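Side-chain contacts in DNA double-strand break repair nuclease NurA (Sulfolobus solfataricus, PDB 2YGK), which degrades DNA ends as a manganese-dependent homodimeric nuclease that works with the HerA helicase in double-strand break repair: residues Asn40-Asn45 against Ile282-Met287; Val219-Thr224 against Lys267-Val272; Gln105-Leu110 against Lys169-Met174. All blocks are in the same frame, centred on the assembly; numbering follows the deposited sequence.

How the interactions relate
Interactions 1 and 2 lie on the same side of the chain's centre and reach the same mixed sheet, their centres about 14 Å apart; interaction 3 is on the opposite side, its centre about 35 Å from that of interaction 2. Interaction 1 is partly buried and joins the edge strand 39-41 to helix 280-291 through a tyrosine ring. Interactions 2 and 3 are buried: aliphatic carbons of helix 216-223 pack on the residue leading into strand 270-275, and an arginine reaches from helix 104-123 to helix 171-193. None has a direct hydrogen bond across its segments; the chemistry runs from CH-pi, through aliphatic packing with a water bridge, weak on one side, to a long charge pair.

Interaction 1. Residues Asn40-Asn45 against Ile282-Met287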
loop_
_atom_site.group_PDB
_atom_site.type_symbol
_atom_site.label_atom_id
_atom_site.label_comp_id
_atom_site.label_asym_id
_atom_site.label_seq_id
_atom_site.Cartn_x
_atom_site.Cartn_y
_atom_site.Cartn_z
ATOM N N ASN A 40 -16.757 -8.852 -29.921
ATOM C CA ASN A 40 -16.775 -9.812 -31.014
ATOM C C ASN A 40 -16.689 -11.220 -30.475
ATOM O O ASN A 40 -15.707 -11.573 -29.819
ATOM C CB ASN A 40 -15.618 -9.548 -31.980
ATOM C CG ASN A 40 -15.696 -8.171 -32.600
ATOM O OD1 ASN A 40 -16.400 -7.950 -33.617
ATOM N ND2 ASN A 40 -14.986 -7.212 -31.978
ATOM N N GLU A 41 -17.722 -12.015 -30.723
ATOM C CA GLU A 41 -17.694 -13.427 -30.366
ATOM C C GLU A 41 -16.676 -14.125 -31.229
ATOM O O GLU A 41 -16.548 -13.816 -32.402
ATOM C CB GLU A 41 -19.074 -14.058 -30.539
ATOM C CG GLU A 41 -20.045 -13.604 -29.488
ATOM C CD GLU A 41 -21.461 -14.145 -29.653
ATOM O OE1 GLU A 41 -21.628 -15.305 -30.148
ATOM O OE2 GLU A 41 -22.406 -13.386 -29.262
ATOM N N TYR A 42 -15.924 -15.034 -30.651
ATOM C CA TYR A 42 -15.025 -15.876 -31.408
ATOM C C TYR A 42 -14.951 -17.209 -30.706
ATOM O O TYR A 42 -14.078 -17.464 -29.894
ATOM C CB TYR A 42 -13.646 -15.245 -31.541
ATOM C CG TYR A 42 -12.710 -16.036 -32.410
ATOM C CD1 TYR A 42 -13.070 -16.395 -33.702
ATOM C CD2 TYR A 42 -11.468 -16.428 -31.952
ATOM C CE1 TYR A 42 -12.214 -17.123 -34.514
ATOM C CE2 TYR A 42 -10.596 -17.157 -32.753
ATOM C CZ TYR A 42 -10.973 -17.503 -34.033
ATOM O OH TYR A 42 -10.126 -18.216 -34.855
ATOM N N VAL A 43 -15.887 -18.070 -31.035
ATOM C CA VAL A 43 -16.053 -19.280 -30.280
ATOM C C VAL A 43 -15.147 -20.461 -30.713
ATOM O O VAL A 43 -14.839 -21.275 -29.873
ATOM C CB VAL A 43 -17.570 -19.641 -30.162
ATOM C CG1 VAL A 43 -18.099 -20.312 -31.432
ATOM C CG2 VAL A 43 -17.822 -20.497 -28.935
ATOM N N ILE A 44 -14.701 -20.553 -31.971
ATOM C CA ILE A 44 -13.879 -21.727 -32.415
ATOM C C ILE A 44 -12.390 -21.517 -32.215
ATOM O O ILE A 44 -11.868 -20.465 -32.579
ATOM C CB ILE A 44 -14.004 -22.070 -33.949
ATOM C CG1 ILE A 44 -15.437 -22.386 -34.372
ATOM C CG2 ILE A 44 -13.126 -23.288 -34.315
ATOM C CD1 ILE A 44 -15.555 -22.826 -35.834
ATOM N N ASN A 45 -11.707 -22.536 -31.688
ATOM C CA ASN A 45 -10.228 -22.537 -31.540
ATOM C C ASN A 45 -9.493 -23.236 -32.701
ATOM O O ASN A 45 -10.124 -23.916 -33.532
ATOM C CB ASN A 45 -9.806 -23.179 -30.194
ATOM C CG ASN A 45 -10.124 -24.704 -30.103
ATOM O OD1 ASN A 45 -10.619 -25.333 -31.052
ATOM N ND2 ASN A 45 -9.824 -25.291 -28.944
ATOM N N ILE A 282 -4.829 -11.290 -36.650
ATOM C CA ILE A 282 -3.763 -11.465 -35.667
ATOM C C ILE A 282 -4.363 -11.733 -34.289
ATOM O O ILE A 282 -3.972 -12.703 -33.631
ATOM C CB ILE A 282 -2.751 -10.285 -35.664
ATOM C CG1 ILE A 282 -1.930 -10.306 -36.979
ATOM C CG2 ILE A 282 -1.820 -10.406 -34.484
ATOM C CD1 ILE A 282 -1.470 -8.951 -37.529
ATOM N N VAL A 283 -5.321 -10.909 -33.875
ATOM C CA VAL A 283 -6.007 -11.096 -32.604
ATOM C C VAL A 283 -6.573 -12.510 -32.424
ATOM O O VAL A 283 -6.378 -13.106 -31.348
ATOM C CB VAL A 283 -7.148 -10.071 -32.437
ATOM C CG1 VAL A 283 -8.212 -10.579 -31.502
ATOM C CG2 VAL A 283 -6.591 -8.763 -31.943
ATOM N N LYS A 284 -7.265 -13.032 -33.450
ATOM C CA LYS A 284 -7.823 -14.386 -33.420
ATOM C C LYS A 284 -6.721 -15.465 -33.401
ATOM O O LYS A 284 -6.869 -16.525 -32.745
ATOM C CB LYS A 284 -8.735 -14.645 -34.624
ATOM C CG LYS A 284 -10.130 -14.051 -34.560
ATOM C CD LYS A 284 -10.799 -14.062 -35.922
ATOM C CE LYS A 284 -12.186 -13.397 -35.908
ATOM N NZ LYS A 284 -12.737 -13.144 -37.263
ATOM N N GLU A 285 -5.624 -15.218 -34.114
ATOM C CA GLU A 285 -4.472 -16.131 -34.029
ATOM C C GLU A 285 -3.884 -16.113 -32.611
ATOM O O GLU A 285 -3.529 -17.159 -32.080
ATOM C CB GLU A 285 -3.381 -15.772 -35.049
ATOM C CG GLU A 285 -3.775 -15.992 -36.524
ATOM C CD GLU A 285 -2.670 -15.560 -37.501
ATOM O OE1 GLU A 285 -1.516 -15.271 -37.047
ATOM O OE2 GLU A 285 -2.949 -15.521 -38.724
ATOM N N ILE A 286 -3.792 -14.927 -32.001
ATOM C CA ILE A 286 -3.219 -14.823 -30.662
ATOM C C ILE A 286 -4.134 -15.488 -29.623
ATOM O O ILE A 286 -3.645 -16.112 -28.683
ATOM C CB ILE A 286 -2.951 -13.352 -30.243
ATOM C CG1 ILE A 286 -1.742 -12.775 -30.994
ATOM C CG2 ILE A 286 -2.707 -13.228 -28.733
ATOM C CD1 ILE A 286 -1.602 -11.257 -30.787
HETATM N N MSE A 287 -5.447 -15.349 -29.785
HETATM C CA MSE A 287 -6.369 -16.023 -28.894
HETATM C C MSE A 287 -6.238 -17.539 -29.015
HETATM O O MSE A 287 -6.197 -18.249 -28.034
HETATM C CB MSE A 287 -7.804 -15.625 -29.231
HETATM C CG MSE A 287 -8.128 -14.219 -28.831
HETATM SE SE MSE A 287 -9.942 -13.729 -29.241
HETATM C CE MSE A 287 -10.991 -15.056 -28.292
#
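Tyr42 lays its ring against the aliphatic chain of Lys284, and this pair makes most of the contact. The Lys284 methylene CG stands over the middle of one ring face, 3.5 Å from the ring centroid and only 7° off the ring normal, a CH-pi contact. The neighbouring methylenes continue the cover: CB of Lys284 is 3.6 Å from Tyr42 CE2, Lys284 CD lies 3.7 Å from Tyr42 CE1, and Lys284 CE is 3.8 Å from Tyr42 CD1. The lysine therefore runs over the face from CE2 to CD1, which its extended torsions beyond CG allow. Tyr42 reaches this place because its CG is anti to the backbone N (chi1 -176°), carrying the ring away from its own strand and toward the helix.

In the fold, the meeting joins strand 39-41, an outermost strand of the mixed sheet, with helix 280-291; the tyrosine follows directly after the strand. Strand 228-236, next to it in the sheet, backs the contact: Phe229 touches Tyr42, Lys284 and Met287, and Tyr42 is bonded through its backbone to Arg227 just before that strand.

Met287, present as selenomethionine, comes to the ring from a different direction. Its methyl CE lies at the edge, near the ring plane, 3.9 Å from Tyr42 CD2. The chain is bent at its last torsion, and SE sits 5.4 Å from the ring centroid, oblique to the ring, a Met-aromatic contact. On the ring face opposite Lys284, the carbonyl oxygen Ile44 O lies 3.4 Å above the Tyr42 ring plane, displaced toward the rim. The phenol OH is hydrogen-bonded to Asp288 OD2, one residue past Met287 on the same helix, while the Lys284 ammonium has a long, weak ion pair with Glu280.

Interaction 2. Residues Val219-Thr224 against Lys267-Val272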
loop_
_atom_site.group_PDB
_atom_site.type_symbol
_atom_site.label_atom_id
_atom_site.label_comp_id
_atom_site.label_asym_id
_atom_site.label_seq_id
_atom_site.Cartn_x
_atom_site.Cartn_y
_atom_site.Cartn_z
ATOM N N VAL A 219 -16.841 -3.623 -17.367
ATOM C CA VAL A 219 -17.980 -3.543 -18.276
ATOM C C VAL A 219 -18.120 -4.818 -19.125
ATOM O O VAL A 219 -19.199 -5.368 -19.217
ATOM C CB VAL A 219 -17.905 -2.267 -19.170
ATOM C CG1 VAL A 219 -18.709 -2.421 -20.387
ATOM C CG2 VAL A 219 -18.424 -1.083 -18.424
ATOM N N LEU A 220 -17.035 -5.315 -19.704
ATOM C CA LEU A 220 -17.115 -6.540 -20.534
ATOM C C LEU A 220 -17.420 -7.836 -19.781
ATOM O O LEU A 220 -17.954 -8.791 -20.344
ATOM C CB LEU A 220 -15.818 -6.752 -21.310
ATOM C CG LEU A 220 -15.458 -5.663 -22.306
ATOM C CD1 LEU A 220 -13.980 -5.756 -22.625
ATOM C CD2 LEU A 220 -16.369 -5.754 -23.564
ATOM N N GLU A 221 -17.042 -7.892 -18.516
ATOM C CA GLU A 221 -17.269 -9.084 -17.703
ATOM C C GLU A 221 -18.706 -9.123 -17.279
ATOM O O GLU A 221 -19.265 -10.194 -17.099
ATOM C CB GLU A 221 -16.351 -9.096 -16.491
ATOM C CG GLU A 221 -14.875 -9.389 -16.831
ATOM C CD GLU A 221 -13.929 -9.255 -15.632
ATOM O OE1 GLU A 221 -14.404 -9.094 -14.481
ATOM O OE2 GLU A 221 -12.695 -9.324 -15.852
ATOM N N LEU A 222 -19.310 -7.949 -17.127
ATOM C CA LEU A 222 -20.698 -7.890 -16.735
ATOM C C LEU A 222 -21.612 -8.243 -17.890
ATOM O O LEU A 222 -22.512 -9.080 -17.717
ATOM C CB LEU A 222 -21.066 -6.513 -16.161
ATOM C CG LEU A 222 -20.562 -6.228 -14.749
ATOM C CD1 LEU A 222 -21.047 -4.888 -14.364
ATOM C CD2 LEU A 222 -21.037 -7.280 -13.766
ATOM N N PHE A 223 -21.357 -7.655 -19.064
ATOM C CA PHE A 223 -22.320 -7.687 -20.173
ATOM C C PHE A 223 -22.002 -8.576 -21.374
ATOM O O PHE A 223 -22.718 -8.533 -22.362
ATOM C CB PHE A 223 -22.598 -6.263 -20.626
ATOM C CG PHE A 223 -23.218 -5.427 -19.553
ATOM C CD1 PHE A 223 -24.482 -5.719 -19.106
ATOM C CD2 PHE A 223 -22.507 -4.394 -18.945
ATOM C CE1 PHE A 223 -25.052 -4.981 -18.088
ATOM C CE2 PHE A 223 -23.066 -3.646 -17.934
ATOM C CZ PHE A 223 -24.344 -3.930 -17.501
ATOM N N THR A 224 -20.940 -9.378 -21.289
ATOM C CA THR A 224 -20.677 -10.423 -22.273
ATOM C C THR A 224 -20.331 -11.700 -21.521
ATOM O O THR A 224 -19.816 -11.638 -20.390
ATOM C CB THR A 224 -19.517 -10.046 -23.204
ATOM O OG1 THR A 224 -18.257 -10.227 -22.548
ATOM C CG2 THR A 224 -19.629 -8.607 -23.671
ATOM N N LYS A 267 -15.502 -17.192 -18.625
ATOM C CA LYS A 267 -14.340 -16.902 -17.778
ATOM C C LYS A 267 -13.959 -15.430 -17.804
ATOM O O LYS A 267 -14.691 -14.592 -18.325
ATOM C CB LYS A 267 -13.183 -17.784 -18.215
ATOM C CG LYS A 267 -13.529 -19.247 -18.135
ATOM C CD LYS A 267 -13.883 -19.620 -16.697
ATOM C CE LYS A 267 -14.019 -21.114 -16.515
ATOM N NZ LYS A 267 -15.122 -21.651 -17.305
ATOM N N ARG A 268 -12.839 -15.111 -17.178
ATOM C CA ARG A 268 -12.425 -13.742 -16.945
ATOM C C ARG A 268 -12.065 -13.115 -18.258
ATOM O O ARG A 268 -11.769 -13.820 -19.204
ATOM C CB ARG A 268 -11.201 -13.741 -16.039
ATOM C CG ARG A 268 -10.007 -14.476 -16.678
ATOM C CD ARG A 268 -8.741 -14.207 -15.950
ATOM N NE ARG A 268 -8.772 -14.847 -14.647
ATOM C CZ ARG A 268 -8.691 -14.224 -13.470
ATOM N NH1 ARG A 268 -8.584 -12.899 -13.393
ATOM N NH2 ARG A 268 -8.722 -14.950 -12.351
ATOM N N VAL A 269 -12.104 -11.794 -18.321
ATOM C CA VAL A 269 -11.587 -11.057 -19.439
ATOM C C VAL A 269 -10.213 -10.553 -19.011
ATOM O O VAL A 269 -10.032 -10.074 -17.863
ATOM C CB VAL A 269 -12.485 -9.856 -19.770
ATOM C CG1 VAL A 269 -11.867 -9.005 -20.867
ATOM C CG2 VAL A 269 -13.935 -10.315 -20.161
ATOM N N ILE A 270 -9.252 -10.635 -19.935
ATOM C CA ILE A 270 -7.918 -10.071 -19.725
ATOM C C ILE A 270 -7.633 -8.959 -20.741
ATOM O O ILE A 270 -8.223 -8.941 -21.831
ATOM C CB ILE A 270 -6.846 -11.143 -19.856
ATOM C CG1 ILE A 270 -6.805 -11.721 -21.266
ATOM C CG2 ILE A 270 -7.093 -12.259 -18.872
ATOM C CD1 ILE A 270 -5.758 -12.844 -21.478
ATOM N N ARG A 271 -6.742 -8.031 -20.367
ATOM C CA ARG A 271 -6.248 -6.986 -21.260
ATOM C C ARG A 271 -4.951 -7.448 -21.905
ATOM O O ARG A 271 -4.060 -7.968 -21.228
ATOM C CB ARG A 271 -5.946 -5.729 -20.465
ATOM C CG ARG A 271 -5.577 -4.522 -21.334
ATOM C CD ARG A 271 -5.057 -3.353 -20.491
ATOM N NE ARG A 271 -4.551 -2.275 -21.351
ATOM C CZ ARG A 271 -4.916 -0.992 -21.288
ATOM N NH1 ARG A 271 -5.806 -0.541 -20.382
ATOM N NH2 ARG A 271 -4.392 -0.137 -22.159
ATOM N N VAL A 272 -4.819 -7.244 -23.212
ATOM C CA VAL A 272 -3.556 -7.539 -23.885
ATOM C C VAL A 272 -3.054 -6.279 -24.552
ATOM O O VAL A 272 -3.794 -5.663 -25.307
ATOM C CB VAL A 272 -3.723 -8.598 -24.966
ATOM C CG1 VAL A 272 -2.411 -8.839 -25.606
ATOM C CG2 VAL A 272 -4.297 -9.910 -24.410
HETATM O O HOH W 1 -16.856 -12.649 -17.470
#
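Glu221 and Val269 bring the last turn of helix 216-223 against the residues leading into strand 270-275, a helix-on-sheet packing within the NurA domain, which belongs to the RNase H clan. Their CA atoms are 6.3 Å apart, the closest backbone approach of the two segments.

The side chain of Glu221 can be followed outward. From CB, the first torsion places CG anti to the carbonyl carbon (chi1 -72°), and CG then meets the valine: it is 3.6 Å from Val269 CG2 and 3.8 Å from Val269 CB, an aliphatic contact. The chain runs on extended, so that CD arrives 4.1 Å from Val269 N. At the tip, Glu221 OE2 lies 3.4 Å from Val269 O, two acceptors that meet without a hydrogen bond. The other carboxylate oxygen, OE1, has a long, weak ion pair with Arg67 of the second subunit.

Val269 CG2 also serves Leu220, whose CB is 4.2 Å away, and one methyl thus bridges two consecutive helix residues. Leu220 packs further on Tyr260 and Trp39, from two other strands of the sheet.

Arg262 of strand 255-262 links the segments by hydrogen bonds to Leu220 O, Thr224 OG1 and Lys267 O; water 1 adds a second link, donating to Lys267 O and, weakly, to Glu221 O. Where the helix stops, the hydroxyl of Thr224 turns back on the preceding turn: OG1 donates to Leu220 O at 2.6 Å, tilted 17° from the carbonyl plane.

Interaction 3. Residues Gln105-Leu110 against Lys169-Met174; sequences QERISL and KDERKM
Arg107 reaches from helix 104-123 to the first turn of helix 171-193 and meets two side chains there. Met174, a selenomethionine, puts SE at the edge of the guanidinium near its plane, 3.5 Å from Arg107 NE, while its CG lies 3.7 Å from Arg107 CD. Glu171 supplies charge: OE2 is 3.9 Å from Arg107 NH2, a long salt bridge in which the carboxylate oxygen stands off the guanidinium plane, so the pair is one of charges without a hydrogen bond. The carboxylate and guanidinium planes stand 50° apart.

Arg107 is bent at chi3 (-66°), and its side chain crosses those of Glu171 and Met174 at about a right angle. Behind them, Asp170 is the N-cap of helix 171-193, its OD1 accepting from Arg172 N at 3.2 Å. Phe98 of strand 85-98 touches Met174 and makes a cation-pi contact with Arg107, tying both helices to the sheet. A leucine at Arg107 would probably leave Glu171 without its opposite charge and Phe98 without its cation. Packing against selenium is close at the guanidinium edge, whereas the longer Glu171 pair probably acts by charge alone.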
loop_
_atom_site.group_PDB
_atom_site.type_symbol
_atom_site.label_atom_id
_atom_site.label_comp_id
_atom_site.label_asym_id
_atom_site.label_seq_id
_atom_site.Cartn_x
_atom_site.Cartn_y
_atom_site.Cartn_z
ATOM N N GLN A 105 9.064 0.706 -0.307
ATOM C CA GLN A 105 8.177 -0.260 -0.977
ATOM C C GLN A 105 8.195 -0.116 -2.501
ATOM O O GLN A 105 8.048 -1.086 -3.223
ATOM C CB GLN A 105 6.732 -0.153 -0.462
ATOM C CG GLN A 105 6.587 -0.489 1.034
ATOM C CD GLN A 105 6.881 -1.937 1.338
ATOM O OE1 GLN A 105 6.628 -2.827 0.520
ATOM N NE2 GLN A 105 7.405 -2.185 2.510
ATOM N N GLU A 106 8.368 1.102 -2.980
ATOM C CA GLU A 106 8.363 1.349 -4.401
ATOM C C GLU A 106 9.709 0.892 -5.017
ATOM O O GLU A 106 9.737 0.203 -6.060
ATOM C CB GLU A 106 8.079 2.829 -4.669
ATOM C CG GLU A 106 7.393 3.031 -6.005
ATOM C CD GLU A 106 7.564 4.415 -6.589
ATOM O OE1 GLU A 106 7.711 5.389 -5.810
ATOM O OE2 GLU A 106 7.535 4.504 -7.848
ATOM N N ARG A 107 10.819 1.217 -4.348
ATOM C CA ARG A 107 12.094 0.720 -4.821
ATOM C C ARG A 107 12.087 -0.800 -4.881
ATOM O O ARG A 107 12.653 -1.375 -5.805
ATOM C CB ARG A 107 13.276 1.191 -3.964
ATOM C CG ARG A 107 13.277 2.674 -3.702
ATOM C CD ARG A 107 14.628 3.241 -3.360
ATOM N NE ARG A 107 15.178 2.759 -2.098
ATOM C CZ ARG A 107 14.734 3.108 -0.907
ATOM N NH1 ARG A 107 13.694 3.936 -0.794
ATOM N NH2 ARG A 107 15.322 2.600 0.168
ATOM N N ILE A 108 11.488 -1.458 -3.887
ATOM C CA ILE A 108 11.514 -2.904 -3.867
ATOM C C ILE A 108 10.798 -3.393 -5.121
ATOM O O ILE A 108 11.300 -4.276 -5.822
ATOM C CB ILE A 108 10.832 -3.516 -2.647
ATOM C CG1 ILE A 108 11.674 -3.301 -1.386
ATOM C CG2 ILE A 108 10.626 -5.015 -2.842
ATOM C CD1 ILE A 108 10.853 -3.367 -0.089
ATOM N N SER A 109 9.637 -2.818 -5.406
ATOM C CA SER A 109 8.867 -3.294 -6.534
ATOM C C SER A 109 9.551 -2.986 -7.859
ATOM O O SER A 109 9.492 -3.788 -8.765
ATOM C CB SER A 109 7.422 -2.785 -6.498
ATOM O OG SER A 109 7.367 -1.415 -6.211
ATOM N N LEU A 110 10.195 -1.825 -7.967
ATOM C CA LEU A 110 10.895 -1.458 -9.190
ATOM C C LEU A 110 12.086 -2.382 -9.388
ATOM O O LEU A 110 12.440 -2.726 -10.512
ATOM C CB LEU A 110 11.375 -0.004 -9.139
ATOM C CG LEU A 110 10.237 1.000 -9.309
ATOM C CD1 LEU A 110 10.638 2.414 -8.886
ATOM C CD2 LEU A 110 9.730 1.011 -10.711
ATOM N N LYS A 169 23.647 6.295 -2.440
ATOM C CA LYS A 169 23.418 6.857 -1.121
ATOM C C LYS A 169 21.975 7.345 -1.034
ATOM O O LYS A 169 21.196 6.839 -0.230
ATOM C CB LYS A 169 24.422 7.983 -0.791
ATOM C CG LYS A 169 25.272 8.512 -1.969
ATOM C CD LYS A 169 26.644 9.023 -1.523
ATOM C CE LYS A 169 26.634 10.493 -1.177
ATOM N NZ LYS A 169 28.011 10.959 -0.874
ATOM N N ASP A 170 21.615 8.281 -1.909
ATOM C CA ASP A 170 20.343 9.004 -1.806
ATOM C C ASP A 170 19.121 8.183 -2.232
ATOM O O ASP A 170 19.206 7.335 -3.103
ATOM C CB ASP A 170 20.416 10.299 -2.624
ATOM C CG ASP A 170 19.436 11.350 -2.140
ATOM O OD1 ASP A 170 18.207 11.121 -2.260
ATOM O OD2 ASP A 170 19.902 12.398 -1.624
ATOM N N GLU A 171 17.978 8.477 -1.621
ATOM C CA GLU A 171 16.758 7.691 -1.821
ATOM C C GLU A 171 15.987 8.077 -3.084
ATOM O O GLU A 171 15.555 7.197 -3.842
ATOM C CB GLU A 171 15.810 7.828 -0.621
ATOM C CG GLU A 171 16.441 7.528 0.725
ATOM C CD GLU A 171 15.499 6.783 1.646
ATOM O OE1 GLU A 171 14.311 7.183 1.729
ATOM O OE2 GLU A 171 15.952 5.796 2.275
ATOM N N ARG A 172 15.773 9.380 -3.287
ATOM C CA ARG A 172 14.977 9.852 -4.429
ATOM C C ARG A 172 15.667 9.446 -5.723
ATOM O O ARG A 172 15.015 9.009 -6.677
ATOM C CB ARG A 172 14.774 11.373 -4.401
ATOM C CG ARG A 172 13.566 11.840 -3.591
ATOM C CD ARG A 172 13.284 13.335 -3.807
ATOM N NE ARG A 172 14.504 14.152 -3.788
ATOM C CZ ARG A 172 15.251 14.388 -2.714
ATOM N NH1 ARG A 172 14.929 13.878 -1.531
ATOM N NH2 ARG A 172 16.336 15.133 -2.825
ATOM N N LYS A 173 16.994 9.590 -5.721
ATOM C CA LYS A 173 17.820 9.160 -6.834
ATOM C C LYS A 173 17.760 7.658 -7.079
ATOM O O LYS A 173 17.806 7.253 -8.224
ATOM C CB LYS A 173 19.272 9.607 -6.652
ATOM C CG LYS A 173 19.492 11.061 -7.038
ATOM C CD LYS A 173 20.957 11.457 -6.952
ATOM C CE LYS A 173 21.118 12.907 -7.331
ATOM N NZ LYS A 173 22.535 13.340 -7.300
HETATM N N MSE A 174 17.668 6.832 -6.036
HETATM C CA MSE A 174 17.561 5.386 -6.267
HETATM C C MSE A 174 16.208 4.996 -6.946
HETATM O O MSE A 174 16.182 4.325 -7.984
HETATM C CB MSE A 174 17.788 4.545 -5.010
HETATM C CG MSE A 174 17.771 3.056 -5.383
HETATM SE SE MSE A 174 17.913 1.760 -3.996
HETATM C CE MSE A 174 18.264 0.154 -4.947
#